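Local structure of RagB/SusD family nutrient uptake outer membrane protein (Bacteroides thetaiotaomicron, 7KV2) at residues A53-H58 / V119-D124; M97-A102 / G483-S488. The protein probably binds beta-glucans at the outer surface of the outer membrane, as a SusD-family glycan-binding protein that serves nutrient uptake. All coordinates share one frame; numbering follows the deposited sequence.

Interaction 1 of 2, residues A53-H58 / V119-D124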
loop_
_atom_site.group_PDB
_atom_site.type_symbol
_atom_site.label_atom_id
_atom_site.label_comp_id
_atom_site.label_asym_id
_atom_site.label_seq_id
_atom_site.Cartn_x
_atom_site.Cartn_y
_atom_site.Cartn_z
ATOM N N ALA A 53 -1.092 17.438 7.869
ATOM C CA ALA A 53 -1.211 17.024 6.449
ATOM C C ALA A 53 -0.826 15.541 6.270
ATOM O O ALA A 53 -1.199 14.974 5.222
ATOM C CB ALA A 53 -0.369 17.868 5.551
ATOM N N TYR A 54 -0.028 14.992 7.191
ATOM C CA TYR A 54 0.375 13.557 7.190
ATOM C C TYR A 54 -0.731 12.657 7.754
ATOM O O TYR A 54 -0.678 11.424 7.520
ATOM C CB TYR A 54 1.649 13.343 8.022
ATOM C CG TYR A 54 2.947 13.808 7.408
ATOM C CD1 TYR A 54 3.387 15.115 7.558
ATOM C CD2 TYR A 54 3.755 12.945 6.691
ATOM C CE1 TYR A 54 4.587 15.540 7.000
ATOM C CE2 TYR A 54 4.978 13.346 6.147
ATOM C CZ TYR A 54 5.406 14.651 6.307
ATOM O OH TYR A 54 6.592 15.064 5.760
ATOM N N ASP A 55 -1.694 13.175 8.522
ATOM C CA ASP A 55 -2.570 12.282 9.323
ATOM C C ASP A 55 -3.397 11.376 8.421
ATOM O O ASP A 55 -3.594 10.210 8.752
ATOM C CB ASP A 55 -3.453 13.067 10.291
ATOM C CG ASP A 55 -2.762 13.328 11.606
ATOM O OD1 ASP A 55 -2.208 12.373 12.188
ATOM O OD2 ASP A 55 -2.765 14.501 12.036
ATOM N N PRO A 56 -3.984 11.864 7.305
ATOM C CA PRO A 56 -4.841 11.010 6.470
ATOM C C PRO A 56 -4.116 9.786 5.866
ATOM O O PRO A 56 -4.772 8.839 5.493
ATOM C CB PRO A 56 -5.361 12.000 5.418
ATOM C CG PRO A 56 -5.377 13.307 6.181
ATOM C CD PRO A 56 -4.037 13.287 6.891
ATOM N N LEU A 57 -2.780 9.807 5.817
ATOM C CA LEU A 57 -1.993 8.583 5.474
ATOM C C LEU A 57 -2.479 7.390 6.299
ATOM O O LEU A 57 -2.548 6.270 5.707
ATOM C CB LEU A 57 -0.487 8.785 5.709
ATOM C CG LEU A 57 0.208 9.737 4.751
ATOM C CD1 LEU A 57 1.634 9.956 5.208
ATOM C CD2 LEU A 57 0.158 9.263 3.302
ATOM N N HIS A 58 -2.755 7.557 7.598
ATOM C CA HIS A 58 -3.037 6.421 8.502
ATOM C C HIS A 58 -4.533 6.261 8.711
ATOM O O HIS A 58 -4.885 5.538 9.587
ATOM C CB HIS A 58 -2.284 6.496 9.838
ATOM C CG HIS A 58 -2.618 7.665 10.704
ATOM N ND1 HIS A 58 -3.695 7.686 11.571
ATOM C CD2 HIS A 58 -1.997 8.848 10.846
ATOM C CE1 HIS A 58 -3.723 8.859 12.196
ATOM N NE2 HIS A 58 -2.683 9.574 11.790
ATOM N N VAL A 119 -5.449 15.934 0.554
ATOM C CA VAL A 119 -5.289 17.011 -0.456
ATOM C C VAL A 119 -5.654 18.352 0.198
ATOM O O VAL A 119 -4.879 19.320 0.020
ATOM C CB VAL A 119 -6.128 16.746 -1.712
ATOM C CG1 VAL A 119 -6.103 17.959 -2.614
ATOM C CG2 VAL A 119 -5.682 15.533 -2.501
ATOM N N LYS A 120 -6.778 18.424 0.894
ATOM C CA LYS A 120 -7.265 19.690 1.515
ATOM C C LYS A 120 -6.243 20.161 2.549
ATOM O O LYS A 120 -5.931 21.344 2.563
ATOM C CB LYS A 120 -8.644 19.523 2.161
ATOM C CG LYS A 120 -9.791 19.460 1.154
ATOM C CD LYS A 120 -11.157 19.097 1.721
ATOM C CE LYS A 120 -12.284 19.326 0.729
ATOM N NZ LYS A 120 -13.410 18.383 0.953
ATOM N N ARG A 121 -5.704 19.258 3.369
ATOM C CA ARG A 121 -4.740 19.665 4.419
ATOM C C ARG A 121 -3.443 20.165 3.786
ATOM O O ARG A 121 -2.871 21.112 4.354
ATOM C CB ARG A 121 -4.521 18.528 5.424
ATOM C CG ARG A 121 -5.780 18.219 6.203
ATOM C CD ARG A 121 -5.497 17.196 7.257
ATOM N NE ARG A 121 -6.660 16.973 8.075
ATOM C CZ ARG A 121 -6.621 16.495 9.287
ATOM N NH1 ARG A 121 -5.461 16.157 9.840
ATOM N NH2 ARG A 121 -7.745 16.368 9.962
ATOM N N CYS A 122 -2.999 19.571 2.676
ATOM C CA CYS A 122 -1.802 19.994 1.901
ATOM C C CYS A 122 -2.028 21.426 1.361
ATOM O O CYS A 122 -1.121 22.273 1.500
ATOM C CB CYS A 122 -1.468 19.001 0.789
ATOM S SG CYS A 122 -0.857 17.413 1.474
ATOM N N ASN A 123 -3.180 21.654 0.739
ATOM C CA ASN A 123 -3.576 22.972 0.165
ATOM C C ASN A 123 -3.598 24.039 1.274
ATOM O O ASN A 123 -3.138 25.187 1.004
ATOM C CB ASN A 123 -4.904 22.819 -0.586
ATOM C CG ASN A 123 -4.738 22.073 -1.892
ATOM O OD1 ASN A 123 -3.613 21.905 -2.385
ATOM N ND2 ASN A 123 -5.863 21.704 -2.488
ATOM N N ASP A 124 -4.110 23.706 2.462
ATOM C CA ASP A 124 -4.169 24.615 3.643
ATOM C C ASP A 124 -2.770 25.144 3.949
ATOM O O ASP A 124 -2.629 26.363 4.147
ATOM C CB ASP A 124 -4.678 23.951 4.922
ATOM C CG ASP A 124 -6.165 23.656 4.964
ATOM O OD1 ASP A 124 -6.918 24.253 4.182
ATOM O OD2 ASP A 124 -6.555 22.837 5.801
HETATM O O HOH W 1 -5.160 15.510 12.517
#

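Interaction 2 of 2, residues M97-A102 / G483-S488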
loop_
_atom_site.group_PDB
_atom_site.type_symbol
_atom_site.label_atom_id
_atom_site.label_comp_id
_atom_site.label_asym_id
_atom_site.label_seq_id
_atom_site.Cartn_x
_atom_site.Cartn_y
_atom_site.Cartn_z
ATOM N N MET A 97 -15.730 -5.478 -6.254
ATOM C CA MET A 97 -14.497 -5.019 -6.915
ATOM C C MET A 97 -13.672 -6.225 -7.390
ATOM O O MET A 97 -13.051 -6.163 -8.463
ATOM C CB MET A 97 -13.642 -4.230 -5.925
ATOM C CG MET A 97 -14.226 -2.899 -5.561
ATOM S SD MET A 97 -13.460 -2.228 -4.031
ATOM C CE MET A 97 -11.766 -2.044 -4.579
ATOM N N MET A 98 -13.575 -7.248 -6.548
ATOM C CA MET A 98 -12.733 -8.427 -6.829
ATOM C C MET A 98 -13.238 -9.114 -8.110
ATOM O O MET A 98 -12.406 -9.572 -8.901
ATOM C CB MET A 98 -12.760 -9.389 -5.637
ATOM C CG MET A 98 -12.108 -10.713 -5.913
ATOM S SD MET A 98 -13.253 -11.958 -6.557
ATOM C CE MET A 98 -12.462 -13.508 -6.142
ATOM N N ASN A 99 -14.555 -9.175 -8.284
ATOM C CA ASN A 99 -15.194 -9.845 -9.444
ATOM C C ASN A 99 -15.508 -8.844 -10.570
ATOM O O ASN A 99 -16.310 -9.196 -11.452
ATOM C CB ASN A 99 -16.425 -10.615 -8.956
ATOM C CG ASN A 99 -16.873 -11.658 -9.949
ATOM O OD1 ASN A 99 -16.041 -12.215 -10.662
ATOM N ND2 ASN A 99 -18.183 -11.888 -10.011
ATOM N N PHE A 100 -14.897 -7.665 -10.570
ATOM C CA PHE A 100 -14.990 -6.629 -11.640
ATOM C C PHE A 100 -16.472 -6.280 -11.916
ATOM O O PHE A 100 -16.799 -6.052 -13.097
ATOM C CB PHE A 100 -14.260 -7.106 -12.905
ATOM C CG PHE A 100 -12.891 -7.666 -12.616
ATOM C CD1 PHE A 100 -12.007 -6.955 -11.810
ATOM C CD2 PHE A 100 -12.501 -8.904 -13.085
ATOM C CE1 PHE A 100 -10.764 -7.479 -11.488
ATOM C CE2 PHE A 100 -11.255 -9.430 -12.763
ATOM C CZ PHE A 100 -10.393 -8.720 -11.961
ATOM N N GLU A 101 -17.297 -6.205 -10.875
ATOM C CA GLU A 101 -18.754 -5.881 -10.961
ATOM C C GLU A 101 -19.118 -4.814 -9.907
ATOM O O GLU A 101 -20.249 -4.822 -9.373
ATOM C CB GLU A 101 -19.538 -7.193 -10.856
ATOM C CG GLU A 101 -19.416 -7.930 -9.539
ATOM C CD GLU A 101 -20.359 -9.111 -9.396
ATOM O OE1 GLU A 101 -21.517 -8.972 -9.843
ATOM O OE2 GLU A 101 -19.973 -10.141 -8.806
ATOM N N ALA A 102 -18.165 -3.960 -9.527
ATOM C CA ALA A 102 -18.422 -2.800 -8.652
ATOM C C ALA A 102 -19.551 -1.975 -9.288
ATOM O O ALA A 102 -19.542 -1.868 -10.516
ATOM C CB ALA A 102 -17.184 -1.961 -8.545
ATOM N N GLY A 483 -15.328 -20.872 -8.715
ATOM C CA GLY A 483 -16.544 -20.074 -8.936
ATOM C C GLY A 483 -16.562 -18.779 -8.142
ATOM O O GLY A 483 -17.655 -18.242 -7.937
ATOM N N TYR A 484 -15.407 -18.297 -7.672
ATOM C CA TYR A 484 -15.301 -17.044 -6.885
ATOM C C TYR A 484 -15.253 -15.883 -7.858
ATOM O O TYR A 484 -16.206 -15.119 -7.888
ATOM C CB TYR A 484 -14.089 -17.102 -5.961
ATOM C CG TYR A 484 -14.138 -18.155 -4.889
ATOM C CD1 TYR A 484 -15.326 -18.644 -4.369
ATOM C CD2 TYR A 484 -12.944 -18.618 -4.333
ATOM C CE1 TYR A 484 -15.325 -19.617 -3.382
ATOM C CE2 TYR A 484 -12.937 -19.569 -3.341
ATOM C CZ TYR A 484 -14.130 -20.062 -2.859
ATOM O OH TYR A 484 -14.062 -20.974 -1.852
ATOM N N ARG A 485 -14.185 -15.755 -8.643
ATOM C CA ARG A 485 -14.179 -14.792 -9.752
ATOM C C ARG A 485 -14.888 -15.462 -10.947
ATOM O O ARG A 485 -14.464 -16.576 -11.351
ATOM C CB ARG A 485 -12.753 -14.393 -10.085
ATOM C CG ARG A 485 -12.660 -13.425 -11.250
ATOM C CD ARG A 485 -11.271 -12.846 -11.412
ATOM N NE ARG A 485 -11.023 -11.846 -10.362
ATOM C CZ ARG A 485 -9.862 -11.678 -9.722
ATOM N NH1 ARG A 485 -8.853 -12.488 -9.954
ATOM N NH2 ARG A 485 -9.744 -10.738 -8.793
ATOM N N THR A 486 -15.940 -14.821 -11.459
ATOM C CA THR A 486 -16.780 -15.348 -12.563
ATOM C C THR A 486 -16.662 -14.447 -13.786
ATOM O O THR A 486 -17.187 -14.848 -14.840
ATOM C CB THR A 486 -18.245 -15.498 -12.141
ATOM O OG1 THR A 486 -18.750 -14.211 -11.808
ATOM C CG2 THR A 486 -18.443 -16.475 -11.008
ATOM N N ASN A 487 -16.004 -13.288 -13.657
ATOM C CA ASN A 487 -15.768 -12.335 -14.768
ATOM C C ASN A 487 -14.296 -12.308 -15.128
ATOM O O ASN A 487 -13.456 -12.682 -14.298
ATOM C CB ASN A 487 -16.311 -10.939 -14.441
ATOM C CG ASN A 487 -17.808 -10.963 -14.255
ATOM O OD1 ASN A 487 -18.518 -11.517 -15.087
ATOM N ND2 ASN A 487 -18.301 -10.438 -13.149
ATOM N N SER A 488 -13.993 -11.898 -16.358
ATOM C CA SER A 488 -12.622 -11.602 -16.823
ATOM C C SER A 488 -12.373 -10.106 -16.730
ATOM O O SER A 488 -13.280 -9.339 -17.043
ATOM C CB SER A 488 -12.379 -12.091 -18.214
ATOM O OG SER A 488 -12.285 -13.492 -18.211
#

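Interaction 1 of 2, residues A53-H58 / V119-D124
Arg121 of helix 110-130 packs on Ala53, Asp55 and Pro56, the last two in a short 3-10 segment (55-57), within the helical, tetratricopeptide-repeat-related scaffold of the SusD fold. Near the backbone the packing is apolar: CB of Arg121 lies 3.8 Å from CA of Ala53, and one residue on, SG of Cys122 meets CB of Ala53 at 4.1 Å. Farther out, CD of Arg121 rests 4.0 Å from CG of Pro56, the two side chains passing at a slant. CG of Arg121 stands anti to its own carbonyl carbon (chi1 -65°), and from there to NE the chain is extended, which carries the guanidinium past Pro56 to Asp55. The direct salt bridge is long, 3.9 Å from OD2 of Asp55 to NH1 of Arg121, with carboxylate and guanidinium planes nearly perpendicular at 85°. A water bridges the pair, donating to OD2 of Asp55 and accepting from NH1 of Arg121. NH1 also bonds to the carbonyl of Ala52 in helix 43-53, so the arginine ties to both the helix and the turn. In the second shell, Tyr154 of helix 137-162 packs on Pro56 and hydrogen-bonds the carbonyl of Ala53. The carboxylate of Asp55 is steadied from its other oxygen: NE2 of His58 donates in its ring plane to the anti lone pair of OD1, 2.9 Å away.

Interaction 2 of 2, residues M97-A102 / G483-S488
Asn99 meets Thr486 and Asn487, and Met98 meets Arg485, where the Schellman motif that ends helix 92-98, with Phe100 at positive phi as its C-prime residue, packs on the irregular loop 483-488 between helices 473-476 and 500-505. The tight part centres on the carbonyl of Met98. Arg485 grips that oxygen side-on with two nitrogens, NH2 at 2.9 Å and NE at 3.0 Å from Met98 O, which lies in the guanidinium plane. The Phe100 ring lies almost parallel to the guanidinium (planes 14° apart), its CZ over one face and 3.7 Å from CZ of Arg485, while Met98 O sits over the centre of the ring. NH1 of Arg485 turns to the carbonyl of Ala78, and Asp480 holds the backbone nitrogens of Tyr484 and Arg485. CE of Met98 packs against CB of Tyr484, whose ring meets Trp82 edge-to-face.

Beside this, the buried Asn99 amide reads the loop backbone. With CG anti to the backbone N (chi1 -162°), OD1 accepts from Thr486 N at 2.7 Å and from Asn487 N at 3.2 Å, the donors approaching from opposite faces of its carbonyl plane. ND2 donates to OG1 of Thr486 and to OE2 of Glu101, the latter met from above the carboxylate plane. A leucine at Asn99 would probably leave the amides of Thr486 and Asn487 without their shared acceptor and Glu101 free to turn.

Toward solvent the contact thins: Thr486 and Ser488 are exposed, and CB of Glu101 merely approaches Asn487. Even on this more open side, Asn487 ND2 makes a nearly straight bond (171°) to Asn99 O at 2.9 Å.

Interaction 1 is the more buried of the two yet the smaller, 217 Å² against 428 Å² for interaction 2, which reaches the surface. Their centres lie 33 Å apart and they do not touch. Each engages a chain segment at or just after a helix end. In interaction 1 a neighbouring helix lies against that turn, with apolar contact and a water-assisted ion pair but no direct hydrogen bond between the segments. Interaction 2 instead joins the end of helix 92-98 and the turn after it to an irregular loop through six direct hydrogen bonds, bringing the amino-terminal family region to the carboxy-terminal one. Helices 92-98 and 110-130 are consecutive in the chain, linking the two sites.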